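Local coordinates for periplasmic protein (Legionella pneumophila subsp. pneumophila, PDB 4FGQ), which probably acts as a calcium-dependent periplasmic cysteine protease of the bacterial transglutaminase-like family, at residues A[52-55]-A[56-59]. Sequence-based numbering, arbitrary orientation.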
# COMPACT_ATOMS: atom_id res chain seq x y z
N SER A 52 -6.14 7.26 -4.84
CA SER A 52 -6.90 7.23 -6.10
C SER A 52 -6.06 6.77 -7.29
O SER A 52 -6.57 6.08 -8.19
CB SER A 52 -7.57 8.59 -6.36
OG SER A 52 -6.62 9.62 -6.61
N PHE A 53 -4.78 7.13 -7.30
CA PHE A 53 -3.89 6.70 -8.38
C PHE A 53 -3.83 5.18 -8.42
O PHE A 53 -4.03 4.58 -9.47
CB PHE A 53 -2.46 7.24 -8.20
CG PHE A 53 -1.52 6.84 -9.31
CD1 PHE A 53 -1.49 7.54 -10.50
CD2 PHE A 53 -0.66 5.76 -9.15
CE1 PHE A 53 -0.62 7.17 -11.53
CE2 PHE A 53 0.21 5.38 -10.17
CZ PHE A 53 0.23 6.09 -11.36
N PHE A 54 -3.56 4.57 -7.28
CA PHE A 54 -3.43 3.11 -7.29
C PHE A 54 -4.75 2.38 -7.37
O PHE A 54 -4.78 1.25 -7.84
CB PHE A 54 -2.54 2.65 -6.12
CG PHE A 54 -1.11 2.97 -6.35
CD1 PHE A 54 -0.44 2.40 -7.42
CD2 PHE A 54 -0.45 3.91 -5.58
CE1 PHE A 54 0.88 2.71 -7.70
CE2 PHE A 54 0.89 4.23 -5.85
CZ PHE A 54 1.54 3.62 -6.91
N ASN A 55 -5.84 3.02 -6.95
CA ASN A 55 -7.12 2.32 -6.98
C ASN A 55 -7.65 2.03 -8.37
O ASN A 55 -8.58 1.23 -8.52
CB ASN A 55 -8.18 3.02 -6.13
CG ASN A 55 -8.07 2.65 -4.67
OD1 ASN A 55 -7.40 1.67 -4.33
ND2 ASN A 55 -8.71 3.43 -3.80
N GLN A 56 -7.04 2.65 -9.38
CA GLN A 56 -7.38 2.45 -10.79
C GLN A 56 -6.77 1.17 -11.39
O GLN A 56 -7.10 0.81 -12.51
CB GLN A 56 -6.84 3.62 -11.65
CG GLN A 56 -5.33 3.45 -11.98
CD GLN A 56 -4.77 4.43 -12.96
OE1 GLN A 56 -5.17 4.46 -14.13
NE2 GLN A 56 -3.82 5.23 -12.51
N PHE A 57 -5.85 0.52 -10.68
CA PHE A 57 -5.14 -0.65 -11.23
C PHE A 57 -6.00 -1.93 -11.15
O PHE A 57 -7.08 -1.93 -10.55
CB PHE A 57 -3.81 -0.87 -10.48
CG PHE A 57 -2.70 0.08 -10.87
CD1 PHE A 57 -2.79 1.43 -10.62
CD2 PHE A 57 -1.53 -0.41 -11.44
CE1 PHE A 57 -1.76 2.30 -10.98
CE2 PHE A 57 -0.49 0.44 -11.79
CZ PHE A 57 -0.61 1.81 -11.56
N ASN A 58 -5.53 -3.01 -11.77
CA ASN A 58 -6.24 -4.29 -11.76
C ASN A 58 -6.26 -4.92 -10.37
O ASN A 58 -5.21 -5.11 -9.77
CB ASN A 58 -5.57 -5.27 -12.74
CG ASN A 58 -5.84 -4.92 -14.18
OD1 ASN A 58 -6.95 -4.52 -14.53
ND2 ASN A 58 -4.84 -5.09 -15.04
N TYR A 59 -7.45 -5.26 -9.88
CA TYR A 59 -7.60 -5.89 -8.57
C TYR A 59 -7.71 -7.40 -8.73
O TYR A 59 -8.64 -7.90 -9.36
CB TYR A 59 -8.86 -5.34 -7.90
CG TYR A 59 -9.08 -5.78 -6.48
CD1 TYR A 59 -9.86 -6.90 -6.19
CD2 TYR A 59 -8.53 -5.07 -5.42
CE1 TYR A 59 -10.08 -7.29 -4.87
CE2 TYR A 59 -8.75 -5.44 -4.12
CZ TYR A 59 -9.52 -6.55 -3.85
OH TYR A 59 -9.72 -6.91 -2.54
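An aromatic cluster of Phe53, Phe54 and Phe57 forms where the chain leaves helix 43-55 and turns toward strand 58-59. The ring of Phe57 folds back against Phe53 and Phe54: its CE1 lies 3.7 Å from CE2 of Phe53 and 3.8 Å from CD1 of Phe54. Phe54 and Phe57 run side by side, CD1 of Phe54 over a face of the Phe57 ring with the two planes 40° apart. Phe53 meets Phe57 more steeply, ring planes at 57°. Although CB of Phe53 points away, its CG, anti to the backbone N, brings CE2 toward Phe57 and CD1 close to Gln56.

The carbonyls of Phe53 and Phe54 are both engaged by the turn. Phe57 N donates to Phe54 O at 3.1 Å, a nearly straight bond (168°) that approaches from above the carbonyl plane. The first torsion of Gln56 turns its otherwise extended side chain back so that NE2 donates to Phe53 O, also at 3.1 Å, a more bent bond with the acceptor close to the amide plane. The same NE2 sits over one face of the Phe53 ring, offset toward its rim and 3.8 Å from CD1, the amide standing almost perpendicular to the ring.

The Phe57 side chain lies about 9 Å from that of Asp88, a calcium-site residue, though no calcium is bound here. Phe53 packs on Ala30 and Leu34 of helix 22-38, Phe54 on Ile92 and Thr96 of helix 86-100, and Phe57 on Phe78 and Ile79 of helix 75-81. Asn58 forms backbone hydrogen bonds with Gly82 and Gly84, where strand 58-59 runs parallel to strand 83-84.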